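Local coordinates for protein BT_4661 (PDB 4AK2) that probably captures heparin and heparan sulphate at the bacterial surface, the present chain being the glycan-binding domain of a SusE-like protein, at residues G13-L18 with D26-E31; I118-V123 with S265-S270; Y160-F165 with I248-Y253. One frame throughout, in Å; residues are numbered along the deposited sequence. Where two conformers were deposited one is given.

Contact 1: residues G13-L18 with D26-E31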
loop_
_atom_site.group_PDB
_atom_site.type_symbol
_atom_site.label_atom_id
_atom_site.label_comp_id
_atom_site.label_asym_id
_atom_site.label_seq_id
_atom_site.Cartn_x
_atom_site.Cartn_y
_atom_site.Cartn_z
ATOM N N GLY A 13 -11.856 2.327 -9.102
ATOM C CA GLY A 13 -12.291 3.306 -8.100
ATOM C C GLY A 13 -12.097 2.843 -6.672
ATOM O O GLY A 13 -11.137 2.153 -6.354
ATOM N N ASN A 14 -12.957 3.278 -5.776
ATOM C CA ASN A 14 -12.789 3.003 -4.358
ATOM C C ASN A 14 -14.154 3.024 -3.723
ATOM O O ASN A 14 -15.097 3.602 -4.292
ATOM C CB ASN A 14 -11.848 4.026 -3.724
ATOM C CG ASN A 14 -12.437 5.423 -3.661
ATOM O OD1 ASN A 14 -13.220 5.756 -2.767
ATOM N ND2 ASN A 14 -12.047 6.248 -4.641
ATOM N N ASN A 15 -14.285 2.387 -2.565
ATOM C CA ASN A 15 -15.531 2.419 -1.814
ATOM C C ASN A 15 -15.391 3.302 -0.560
ATOM O O ASN A 15 -16.083 3.056 0.429
ATOM C CB ASN A 15 -16.000 0.998 -1.449
ATOM C CG ASN A 15 -15.099 0.338 -0.422
ATOM O OD1 ASN A 15 -14.012 0.828 -0.107
ATOM N ND2 ASN A 15 -15.563 -0.798 0.107
ATOM N N LEU A 16 -14.513 4.319 -0.621
ATOM C CA LEU A 16 -14.182 5.211 0.487
ATOM C C LEU A 16 -14.837 6.581 0.329
ATOM O O LEU A 16 -14.677 7.404 1.209
ATOM C CB LEU A 16 -12.648 5.385 0.636
ATOM C CG LEU A 16 -11.748 4.126 0.719
ATOM C CD1 LEU A 16 -10.291 4.510 0.928
ATOM C CD2 LEU A 16 -12.213 3.257 1.853
ATOM N N GLY A 17 -15.568 6.809 -0.771
ATOM C CA GLY A 17 -16.201 8.117 -1.036
ATOM C C GLY A 17 -15.232 9.179 -1.533
ATOM O O GLY A 17 -15.549 10.377 -1.521
ATOM N N LEU A 18 -14.050 8.734 -1.978
ATOM C CA LEU A 18 -13.019 9.627 -2.471
ATOM C C LEU A 18 -13.185 9.928 -3.959
ATOM O O LEU A 18 -13.342 8.972 -4.767
ATOM C CB LEU A 18 -11.626 9.051 -2.186
ATOM C CG LEU A 18 -11.300 8.892 -0.692
ATOM C CD1 LEU A 18 -10.030 8.108 -0.510
ATOM C CD2 LEU A 18 -11.158 10.300 -0.089
ATOM N N ASP A 26 -6.869 2.508 -6.798
ATOM C CA ASP A 26 -8.035 1.633 -6.694
ATOM C C ASP A 26 -7.945 0.872 -5.377
ATOM O O ASP A 26 -6.958 0.127 -5.152
ATOM C CB ASP A 26 -8.106 0.680 -7.886
ATOM C CG ASP A 26 -8.537 1.358 -9.167
ATOM O OD1 ASP A 26 -9.020 2.517 -9.118
ATOM O OD2 ASP A 26 -8.408 0.710 -10.234
ATOM N N GLN A 27 -8.885 1.102 -4.477
ATOM C CA GLN A 27 -8.733 0.630 -3.093
ATOM C C GLN A 27 -10.066 0.464 -2.413
ATOM O O GLN A 27 -10.969 1.270 -2.586
ATOM C CB GLN A 27 -7.811 1.594 -2.331
ATOM C CG GLN A 27 -8.441 2.971 -2.034
ATOM C CD GLN A 27 -7.379 3.978 -1.664
ATOM O OE1 GLN A 27 -6.926 4.042 -0.540
ATOM N NE2 GLN A 27 -6.999 4.822 -2.655
ATOM N N PHE A 28 -10.210 -0.655 -1.683
ATOM C CA PHE A 28 -11.467 -1.060 -1.082
ATOM C C PHE A 28 -11.291 -1.483 0.343
ATOM O O PHE A 28 -10.424 -2.292 0.639
ATOM C CB PHE A 28 -12.101 -2.213 -1.915
ATOM C CG PHE A 28 -12.401 -1.747 -3.301
ATOM C CD1 PHE A 28 -11.436 -1.793 -4.300
ATOM C CD2 PHE A 28 -13.627 -1.143 -3.593
ATOM C CE1 PHE A 28 -11.689 -1.241 -5.566
ATOM C CE2 PHE A 28 -13.874 -0.595 -4.862
ATOM C CZ PHE A 28 -12.917 -0.626 -5.819
ATOM N N ARG A 29 -12.099 -0.911 1.217
ATOM C CA ARG A 29 -12.093 -1.264 2.618
ATOM C C ARG A 29 -13.231 -2.217 2.906
ATOM O O ARG A 29 -14.368 -2.028 2.461
ATOM C CB ARG A 29 -12.230 0.009 3.495
ATOM C CG ARG A 29 -12.387 -0.325 4.984
ATOM C CD ARG A 29 -12.164 0.905 5.853
ATOM N NE ARG A 29 -10.751 1.266 5.902
ATOM C CZ ARG A 29 -10.242 2.495 5.741
ATOM N NH1 ARG A 29 -11.016 3.594 5.474
ATOM N NH2 ARG A 29 -8.928 2.629 5.843
ATOM N N ILE A 30 -12.923 -3.238 3.693
ATOM C CA ILE A 30 -13.939 -4.077 4.329
ATOM C C ILE A 30 -14.103 -3.506 5.733
ATOM O O ILE A 30 -13.140 -3.474 6.515
ATOM C CB ILE A 30 -13.530 -5.566 4.367
ATOM C CG1 ILE A 30 -13.250 -6.068 2.936
ATOM C CG2 ILE A 30 -14.619 -6.379 5.055
ATOM C CD1 ILE A 30 -11.825 -5.949 2.456
ATOM N N GLU A 31 -15.306 -3.012 6.037
ATOM C CA GLU A 31 -15.561 -2.311 7.292
ATOM C C GLU A 31 -15.315 -3.221 8.501
ATOM O O GLU A 31 -15.459 -4.443 8.420
ATOM C CB GLU A 31 -17.004 -1.781 7.331
ATOM C CG GLU A 31 -18.056 -2.897 7.497
ATOM C CD GLU A 31 -19.496 -2.361 7.486
ATOM O OE1 GLU A 31 -19.743 -1.244 8.028
ATOM O OE2 GLU A 31 -20.380 -3.045 6.926
#
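Asn15 reaches over to strand 27-30 and grips the backbone of Arg29 with both ends of its amide, one of several links that lay the loop 13-18 along this outermost strand of a four-stranded mixed sheet. Arg29 N donates to Asn15 OD1 at 2.9 Å, nearly straight, and Asn15 ND2 returns a bond to Arg29 O, which lies close to the amide plane. The torsion that sets CG between the backbone N and the carbonyl carbon (chi1 69°) brings the amide to this position, its plane turned 58° from the Phe28 ring. That ring lies against the loop backbone, with Asn14 CA over one face, 4.2 Å from the centroid, a CH-pi contact. The main chains form a single bridge, Asn14 with Gln27, in which Gln27 N gives its hydrogen to Gly13 O at 3.1 Å; the bond from Asn15 N to Gln27 O is weak. At the start of the loop, Asp26 OD1 takes Gly13 N from above the carboxylate plane, while OD2 serves Tyr12 N. Leu16 crosses two side chains at about right angles, CD1 against Gln27 CG and CD2 3.6 Å from Arg29 CB. The guanidinium of Arg29 is hydrogen-bonded to His114, Tyr127 O and Thr128. Asn14 OD1 accepts from Leu16 N, closing an Asx turn, and also from Leu18 N, both in the carbonyl plane. An alanine at this position would remove that acceptor and is likely to leave the N-H groups of Leu16 and Leu18 without their mate and the 14-18 loop freer to shift. The loop is closed from the other end of the same amide: Asn14 ND2 donates to Leu18 O at 3.0 Å, with the oxygen only 5° out of the amide plane.

Contact 2: residues I118-V123 with S265-S270. With NA (sodium ion), chain C; IDS (2-O-sulfo-alpha-L-idopyranuronic acid), chain B; SGN (2-deoxy-6-O-sulfo-2-(sulfoamino)-alpha-D-glucopyranose), chain D.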
loop_
_atom_site.group_PDB
_atom_site.type_symbol
_atom_site.label_atom_id
_atom_site.label_comp_id
_atom_site.label_asym_id
_atom_site.label_seq_id
_atom_site.Cartn_x
_atom_site.Cartn_y
_atom_site.Cartn_z
ATOM N N ILE A 118 -11.693 -3.077 14.955
ATOM C CA ILE A 118 -11.431 -2.468 16.251
ATOM C C ILE A 118 -10.408 -3.380 16.943
ATOM O O ILE A 118 -10.683 -4.557 17.221
ATOM C CB ILE A 118 -12.726 -2.305 17.070
ATOM C CG1 ILE A 118 -13.733 -1.472 16.277
ATOM C CG2 ILE A 118 -12.416 -1.678 18.432
ATOM C CD1 ILE A 118 -15.076 -1.215 16.965
ATOM N N SER A 119 -9.223 -2.835 17.185
ATOM C CA SER A 119 -8.115 -3.577 17.813
ATOM C C SER A 119 -8.037 -3.267 19.321
ATOM O O SER A 119 -9.009 -2.765 19.878
ATOM C CB SER A 119 -6.808 -3.321 17.033
ATOM O OG SER A 119 -6.589 -1.949 16.820
ATOM N N ASP A 120 -6.919 -3.549 19.993
ATOM C CA ASP A 120 -6.859 -3.310 21.445
ATOM C C ASP A 120 -7.169 -1.852 21.788
ATOM O O ASP A 120 -6.838 -0.917 21.029
ATOM C CB ASP A 120 -5.458 -3.614 22.013
ATOM C CG ASP A 120 -5.177 -5.090 22.189
ATOM O OD1 ASP A 120 -6.062 -5.954 21.961
ATOM O OD2 ASP A 120 -4.014 -5.403 22.546
ATOM N N SER A 121 -7.715 -1.667 22.990
ATOM C CA SER A 121 -7.895 -0.333 23.566
ATOM C C SER A 121 -8.842 0.539 22.742
ATOM O O SER A 121 -8.704 1.758 22.724
ATOM C CB SER A 121 -6.538 0.375 23.757
ATOM O OG SER A 121 -5.703 -0.424 24.558
ATOM N N ASN A 122 -9.789 -0.103 22.066
ATOM C CA ASN A 122 -10.844 0.587 21.296
ATOM C C ASN A 122 -10.345 1.384 20.087
ATOM O O ASN A 122 -11.073 2.203 19.537
ATOM C CB ASN A 122 -11.834 1.375 22.159
ATOM C CG ASN A 122 -13.162 0.655 22.261
ATOM O OD1 ASN A 122 -13.699 0.151 21.244
ATOM N ND2 ASN A 122 -13.673 0.545 23.468
ATOM N N VAL A 123 -9.120 1.073 19.639
ATOM C CA VAL A 123 -8.519 1.740 18.487
ATOM C C VAL A 123 -9.142 1.184 17.221
ATOM O O VAL A 123 -9.328 -0.017 17.063
ATOM C CB VAL A 123 -6.983 1.541 18.467
ATOM C CG1 VAL A 123 -6.326 1.971 17.147
ATOM C CG2 VAL A 123 -6.361 2.230 19.662
ATOM N N SER A 265 0.139 -8.451 20.760
ATOM C CA SER A 265 -0.359 -8.837 19.432
ATOM C C SER A 265 -1.630 -8.082 18.993
ATOM O O SER A 265 -1.826 -7.809 17.788
ATOM C CB SER A 265 -0.534 -10.381 19.357
ATOM O OG SER A 265 -1.625 -10.820 20.134
ATOM N N GLY A 266 -2.471 -7.711 19.961
ATOM C CA GLY A 266 -3.726 -7.017 19.624
ATOM C C GLY A 266 -3.544 -5.529 19.322
ATOM O O GLY A 266 -4.513 -4.858 18.968
ATOM N N ALA A 267 -2.328 -4.998 19.493
ATOM C CA ALA A 267 -2.036 -3.584 19.197
ATOM C C ALA A 267 -1.078 -3.465 17.998
ATOM O O ALA A 267 -0.208 -2.603 17.970
ATOM C CB ALA A 267 -1.470 -2.912 20.452
ATOM N N ARG A 268 -1.274 -4.357 17.014
ATOM C CA ARG A 268 -0.458 -4.454 15.816
ATOM C C ARG A 268 -1.354 -4.545 14.620
ATOM O O ARG A 268 -2.256 -5.396 14.564
ATOM C CB ARG A 268 0.387 -5.714 15.867
ATOM C CG ARG A 268 1.211 -5.877 17.145
ATOM C CD ARG A 268 2.105 -7.099 17.069
ATOM N NE ARG A 268 2.725 -7.352 18.366
ATOM C CZ ARG A 268 3.279 -8.512 18.705
ATOM N NH1 ARG A 268 3.238 -9.519 17.833
ATOM N NH2 ARG A 268 3.805 -8.664 19.918
ATOM N N VAL A 269 -1.063 -3.715 13.626
ATOM C CA VAL A 269 -1.900 -3.625 12.405
ATOM C C VAL A 269 -1.027 -3.316 11.212
ATOM O O VAL A 269 0.098 -2.791 11.380
ATOM C CB VAL A 269 -3.019 -2.553 12.565
ATOM C CG1 VAL A 269 -4.168 -3.068 13.431
ATOM C CG2 VAL A 269 -2.444 -1.218 13.075
ATOM N N SER A 270 -1.542 -3.551 10.005
ATOM C CA SER A 270 -0.866 -3.082 8.800
ATOM C C SER A 270 -1.883 -2.307 7.971
ATOM O O SER A 270 -2.481 -2.807 7.015
ATOM C CB SER A 270 -0.239 -4.234 8.008
ATOM O OG SER A 270 0.712 -4.967 8.811
HETATM NA NA NA C . 2.878 -6.241 7.412
HETATM C C1 IDS B . 4.594 -13.317 14.644
HETATM C C2 IDS B . 3.877 -12.119 14.078
HETATM C C3 IDS B . 3.902 -12.024 12.530
HETATM C C4 IDS B . 3.591 -13.365 11.881
HETATM C C5 IDS B . 4.530 -14.407 12.501
HETATM C C6 IDS B . 4.429 -15.737 11.820
HETATM O O2 IDS B . 2.550 -12.105 14.624
HETATM O O3 IDS B . 5.207 -11.589 12.122
HETATM O O4 IDS B . 2.215 -13.663 12.150
HETATM O O5 IDS B . 4.272 -14.488 13.908
HETATM O O6A IDS B . 4.675 -15.761 10.594
HETATM O O6B IDS B . 4.111 -16.747 12.473
HETATM S S IDS B . 1.717 -10.820 14.700
HETATM O O1S IDS B . 0.772 -11.086 15.793
HETATM O O2S IDS B . 2.653 -9.726 14.981
HETATM O O3S IDS B . 1.051 -10.664 13.372
HETATM C C1 SGN D . 9.358 -14.024 16.730
HETATM C C2 SGN D . 8.928 -15.076 15.688
HETATM C C3 SGN D . 7.894 -14.512 14.696
HETATM C C4 SGN D . 6.744 -13.891 15.507
HETATM C C5 SGN D . 7.298 -12.809 16.478
HETATM C C6 SGN D . 6.276 -12.103 17.371
HETATM N N2 SGN D . 10.105 -15.646 15.037
HETATM O O3 SGN D . 7.394 -15.539 13.833
HETATM O O4 SGN D . 5.995 -13.058 14.595
HETATM O O5 SGN D . 8.208 -13.479 17.370
HETATM O O6 SGN D . 5.671 -13.112 18.168
HETATM S S1 SGN D . 10.808 -16.952 15.660
HETATM O O1S SGN D . 11.040 -16.705 17.070
HETATM O O2S SGN D . 9.911 -18.031 15.381
HETATM O O3S SGN D . 12.192 -17.049 14.879
HETATM S S2 SGN D . 4.489 -12.713 19.079
HETATM O O4S SGN D . 3.404 -12.369 18.153
HETATM O O5S SGN D . 4.972 -11.417 19.871
HETATM O O6S SGN D . 4.148 -13.830 19.856
HETATM O O HOH W 1 -2.609 -7.648 22.811
HETATM O O HOH W 2 1.176 -7.707 6.167
#
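Gly266 meets the turn 118-123 through its carbonyl: Asp120 N donates to Gly266 O at 2.9 Å, almost straight at 167° but from above the carbonyl plane. The Asp120 carboxylate, its CG beside the backbone N (chi1 -77°), lies along the Gly266 peptide so closely that a modelled CB would fall 2.2 Å from Asp120 OD1, so any side chain would clash. A water ties the two, donating to Asp120 OD2 and accepting from Gly266 N; Ser119 CB packs on the same carbonyl oxygen, while Ser119 OG is bonded to Tyr253 OH. Ala267 sets its methyl near Asp120 OD2. Arg268 leaves the backbone away from the turn; its chain is extended from CG to NE, and Ser265 CA lies over one face of its guanidinium, 3.6 Å above the plane. Its NH1 donates to O2S of one iduronate sulfate and, at 2.9 Å, to O4S of a glucosamine sulfate, whose O5S takes NH2 at 3.0 Å; both sulfur atoms lie at the edge of the guanidinium plane, and NE is held by Ala263 O. Val269 turns back, CG1 4.3 Å from Ser119 OG. In one of its two conformers Ser270 OG lies 2.9 Å from the sodium ion. The start of strand 268-276 thus meets a turn through Gly266 and offers Arg268 to two sulfates, a sulfate-recognition site of a heparin-binding pocket.

Contact 3: residues Y160-F165 with I248-Y253. With NA (sodium ion), chain C; SGN (2-deoxy-6-O-sulfo-2-(sulfoamino)-alpha-D-glucopyranose), chain E; IDS (2-O-sulfo-alpha-L-idopyranuronic acid), chain F; IDS (2-O-sulfo-alpha-L-idopyranuronic acid), chain B.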
loop_
_atom_site.group_PDB
_atom_site.type_symbol
_atom_site.label_atom_id
_atom_site.label_comp_id
_atom_site.label_asym_id
_atom_site.label_seq_id
_atom_site.Cartn_x
_atom_site.Cartn_y
_atom_site.Cartn_z
ATOM N N TYR A 160 6.196 2.113 12.821
ATOM C CA TYR A 160 6.533 0.857 12.136
ATOM C C TYR A 160 7.366 -0.018 13.052
ATOM O O TYR A 160 8.150 0.439 13.881
ATOM C CB TYR A 160 7.278 1.149 10.847
ATOM C CG TYR A 160 6.398 1.562 9.670
ATOM C CD1 TYR A 160 5.854 0.605 8.831
ATOM C CD2 TYR A 160 6.134 2.923 9.381
ATOM C CE1 TYR A 160 5.062 0.933 7.731
ATOM C CE2 TYR A 160 5.360 3.245 8.310
ATOM C CZ TYR A 160 4.836 2.301 7.478
ATOM O OH TYR A 160 4.089 2.675 6.374
ATOM N N ARG A 161 7.216 -1.328 12.815
ATOM C CA ARG A 161 7.828 -2.363 13.712
ATOM C C ARG A 161 8.507 -3.533 13.018
ATOM O O ARG A 161 9.633 -3.905 13.421
ATOM C CB ARG A 161 6.806 -2.882 14.732
ATOM C CG ARG A 161 7.320 -3.947 15.728
ATOM C CD ARG A 161 8.514 -3.433 16.533
ATOM N NE ARG A 161 8.984 -4.434 17.495
ATOM C CZ ARG A 161 9.820 -5.424 17.190
ATOM N NH1 ARG A 161 10.283 -5.569 15.940
ATOM N NH2 ARG A 161 10.153 -6.305 18.122
ATOM N N ARG A 162 7.814 -4.194 12.096
ATOM C CA ARG A 162 8.250 -5.526 11.617
ATOM C C ARG A 162 7.457 -5.829 10.356
ATOM O O ARG A 162 6.546 -5.070 9.988
ATOM C CB ARG A 162 7.991 -6.627 12.673
ATOM C CG ARG A 162 6.560 -6.777 13.111
ATOM C CD ARG A 162 6.266 -8.049 13.906
ATOM N NE ARG A 162 6.939 -8.102 15.214
ATOM C CZ ARG A 162 6.499 -7.565 16.347
ATOM N NH1 ARG A 162 5.421 -6.758 16.348
ATOM N NH2 ARG A 162 7.171 -7.769 17.483
ATOM N N ASP A 163 7.761 -6.946 9.706
ATOM C CA ASP A 163 6.975 -7.527 8.634
ATOM C C ASP A 163 6.841 -6.516 7.478
ATOM O O ASP A 163 5.717 -6.141 7.085
ATOM C CB ASP A 163 5.614 -8.038 9.144
ATOM C CG ASP A 163 5.735 -9.178 10.154
ATOM O OD1 ASP A 163 6.772 -9.842 10.180
ATOM O OD2 ASP A 163 4.770 -9.336 10.890
ATOM N N PHE A 164 7.979 -6.136 6.926
ATOM C CA PHE A 164 8.038 -5.228 5.796
ATOM C C PHE A 164 8.095 -6.047 4.519
ATOM O O PHE A 164 8.824 -7.046 4.430
ATOM C CB PHE A 164 9.267 -4.332 5.889
ATOM C CG PHE A 164 9.330 -3.501 7.134
ATOM C CD1 PHE A 164 8.746 -2.248 7.171
ATOM C CD2 PHE A 164 9.985 -3.970 8.282
ATOM C CE1 PHE A 164 8.807 -1.480 8.310
ATOM C CE2 PHE A 164 10.052 -3.209 9.434
ATOM C CZ PHE A 164 9.451 -1.962 9.462
ATOM N N PHE A 165 7.312 -5.660 3.519
ATOM C CA PHE A 165 7.250 -6.361 2.232
ATOM C C PHE A 165 7.270 -5.294 1.135
ATOM O O PHE A 165 6.622 -4.204 1.294
ATOM C CB PHE A 165 5.952 -7.115 2.022
ATOM C CG PHE A 165 5.703 -8.241 3.019
ATOM C CD1 PHE A 165 5.262 -7.946 4.335
ATOM C CD2 PHE A 165 5.824 -9.591 2.642
ATOM C CE1 PHE A 165 4.987 -8.943 5.248
ATOM C CE2 PHE A 165 5.527 -10.587 3.570
ATOM C CZ PHE A 165 5.122 -10.267 4.863
ATOM N N ILE A 248 4.443 -2.425 2.268
ATOM C CA ILE A 248 3.614 -2.563 3.457
ATOM C C ILE A 248 4.475 -2.987 4.646
ATOM O O ILE A 248 5.416 -3.799 4.434
ATOM C CB ILE A 248 2.405 -3.469 3.209
ATOM C CG1 ILE A 248 1.508 -3.546 4.442
ATOM C CG2 ILE A 248 2.853 -4.895 2.789
ATOM C CD1 ILE A 248 0.173 -4.237 4.182
ATOM N N GLY A 249 4.207 -2.471 5.831
ATOM C CA GLY A 249 4.887 -2.919 7.085
ATOM C C GLY A 249 3.910 -2.935 8.198
ATOM O O GLY A 249 2.917 -2.214 8.200
ATOM N N GLN A 250 4.138 -3.774 9.221
ATOM C CA GLN A 250 3.352 -3.740 10.425
ATOM C C GLN A 250 3.708 -2.529 11.250
ATOM O O GLN A 250 4.897 -2.190 11.419
ATOM C CB GLN A 250 3.577 -5.035 11.258
ATOM C CG GLN A 250 2.578 -5.096 12.388
ATOM C CD GLN A 250 2.939 -6.195 13.381
ATOM O OE1 GLN A 250 3.692 -5.930 14.318
ATOM N NE2 GLN A 250 2.460 -7.440 13.133
ATOM N N ILE A 251 2.646 -1.921 11.791
ATOM C CA ILE A 251 2.749 -0.724 12.638
ATOM C C ILE A 251 2.161 -1.073 14.022
ATOM O O ILE A 251 1.160 -1.800 14.110
ATOM C CB ILE A 251 1.992 0.472 11.987
ATOM C CG1 ILE A 251 2.652 0.844 10.663
ATOM C CG2 ILE A 251 1.960 1.682 12.912
ATOM C CD1 ILE A 251 1.788 1.784 9.796
ATOM N N THR A 252 2.841 -0.649 15.082
ATOM C CA THR A 252 2.356 -0.902 16.430
ATOM C C THR A 252 1.957 0.401 17.092
ATOM O O THR A 252 2.439 1.490 16.704
ATOM C CB THR A 252 3.388 -1.652 17.291
ATOM O OG1 THR A 252 4.587 -0.888 17.394
ATOM C CG2 THR A 252 3.696 -3.007 16.640
ATOM N N TYR A 253 1.100 0.329 18.095
ATOM C CA TYR A 253 0.677 1.559 18.787
ATOM C C TYR A 253 0.662 1.326 20.279
ATOM O O TYR A 253 0.673 0.185 20.756
ATOM C CB TYR A 253 -0.688 2.067 18.303
ATOM C CG TYR A 253 -1.834 1.101 18.516
ATOM C CD1 TYR A 253 -2.489 1.032 19.757
ATOM C CD2 TYR A 253 -2.331 0.338 17.459
ATOM C CE1 TYR A 253 -3.556 0.171 19.956
ATOM C CE2 TYR A 253 -3.393 -0.540 17.650
ATOM C CZ TYR A 253 -4.024 -0.584 18.883
ATOM O OH TYR A 253 -5.086 -1.428 19.056
HETATM NA NA NA C . 2.878 -6.241 7.412
HETATM C C1 SGN E . 15.409 -6.552 15.693
HETATM C C2 SGN E . 13.881 -6.562 15.798
HETATM C C3 SGN E . 13.426 -7.974 16.183
HETATM C C4 SGN E . 14.002 -9.007 15.231
HETATM C C5 SGN E . 15.530 -8.917 15.159
HETATM C C6 SGN E . 16.056 -9.813 14.032
HETATM N N2 SGN E . 13.452 -5.547 16.753
HETATM O O1 SGN E . 16.003 -6.700 16.979
HETATM O O3 SGN E . 12.000 -7.987 16.113
HETATM O O4 SGN E . 13.762 -10.320 15.764
HETATM O O5 SGN E . 15.847 -7.572 14.797
HETATM O O6 SGN E . 17.470 -9.766 13.995
HETATM S S1 SGN E . 13.329 -4.000 16.391
HETATM O O1S SGN E . 12.415 -3.403 17.341
HETATM O O2S SGN E . 14.599 -3.322 16.380
HETATM O O3S SGN E . 12.729 -3.947 14.948
HETATM S S2 SGN E . 18.226 -10.450 12.841
HETATM O O4S SGN E . 18.057 -11.898 12.954
HETATM O O5S SGN E . 19.803 -10.053 13.066
HETATM O O6S SGN E . 17.766 -9.850 11.581
HETATM C C1 IDS F . 12.920 -11.164 14.960
HETATM C C2 IDS F . 13.084 -12.609 15.458
HETATM C C3 IDS F . 12.384 -12.876 16.799
HETATM C C4 IDS F . 10.965 -12.301 16.864
HETATM C C5 IDS F . 11.004 -10.832 16.415
HETATM C C6 IDS F . 9.675 -10.124 16.402
HETATM O O2 IDS F . 12.542 -13.497 14.470
HETATM O O3 IDS F . 13.153 -12.352 17.883
HETATM O O4 IDS F . 10.084 -13.030 16.001
HETATM O O5 IDS F . 11.554 -10.768 15.084
HETATM O O6A IDS F . 9.061 -9.939 17.476
HETATM O O6B IDS F . 9.239 -9.769 15.277
HETATM S S IDS F . 13.406 -14.035 13.273
HETATM O O1S IDS F . 12.539 -14.768 12.346
HETATM O O2S IDS F . 14.030 -12.855 12.639
HETATM O O3S IDS F . 14.398 -14.882 13.942
HETATM C C1 IDS B . 4.594 -13.317 14.644
HETATM C C2 IDS B . 3.877 -12.119 14.078
HETATM C C3 IDS B . 3.902 -12.024 12.530
HETATM C C4 IDS B . 3.591 -13.365 11.881
HETATM C C5 IDS B . 4.530 -14.407 12.501
HETATM C C6 IDS B . 4.429 -15.737 11.820
HETATM O O2 IDS B . 2.550 -12.105 14.624
HETATM O O3 IDS B . 5.207 -11.589 12.122
HETATM O O4 IDS B . 2.215 -13.663 12.150
HETATM O O5 IDS B . 4.272 -14.488 13.908
HETATM O O6A IDS B . 4.675 -15.761 10.594
HETATM O O6B IDS B . 4.111 -16.747 12.473
HETATM S S IDS B . 1.717 -10.820 14.700
HETATM O O1S IDS B . 0.772 -11.086 15.793
HETATM O O2S IDS B . 2.653 -9.726 14.981
HETATM O O3S IDS B . 1.051 -10.664 13.372
HETATM O O HOH W 3 3.312 0.611 4.710
HETATM O O HOH W 4 7.382 0.050 16.659
HETATM O O HOH W 5 2.274 -8.457 10.030
HETATM O O HOH W 2 1.176 -7.707 6.167
#
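Ile251 CG1 lies over one face of the Tyr160 ring, 3.8 Å from its centroid, while Gly249 N and a water sit at the ring's edge. The Arg161 guanidinium has an oxygen, O1S, of the glucosamine N-sulfo group centred over one face and Arg162 NH2 nearer the rim of the opposite face; the sugar's O3 takes both NH1 and NH2 at its edge, and Arg161 NE is hydrogen-bonded to Gln261 O. Tyr160 and Arg161 lie on strand 157-161; after a corner at Arg162 beside the heparin-binding pocket, strand 163-165 runs antiparallel (163°) to 248-253, both pairing with it in one sheet. Phe165 N to Ile248 O and Ile248 N to Phe165 O close a hydrogen-bonded pair. Gly249 is hemmed in: a modelled CB would clash with the Phe164 and Tyr160 rings. Arg162 and Gln250 run side by side, planes 67° apart. An iduronate carboxylate takes NE and NH2 at the guanidinium edge, its O6B 2.8 Å from Arg162 NE. Gln250 NE2 and Asp163 OD2 hold a second iduronate, through a sulfate and O3. Extended beyond CG, with CG opposite the backbone N (chi1 -170°), Gln250 delivers OE1 to Arg162 NH1 at 2.8 Å, in the guanidinium plane.

How the contacts relate
Residues of 265-270 and of contact 3 line one glycan pocket; the contact centres are 13 Å apart. Strands 241-254 and 268-276 are neighbours in one sheet, and Val269 O to Ile251 N, 2.7 Å, is a probable hydrogen bond joining them. Along the chain, contact 3 is nested within the loop that contact 2 closes. Tyr253 OH also meets Asp120 O at 2.7 Å. One iduronate is shared, its sulfate held from both contacts, and one sodium ion takes Asp163 O from contact 3 and Ser270 OG, in one of its two conformers, from contact 2. Contact 1 stands apart in another sheet, centred 21 Å from contact 2 and 22 Å from contact 3, with no touch to either.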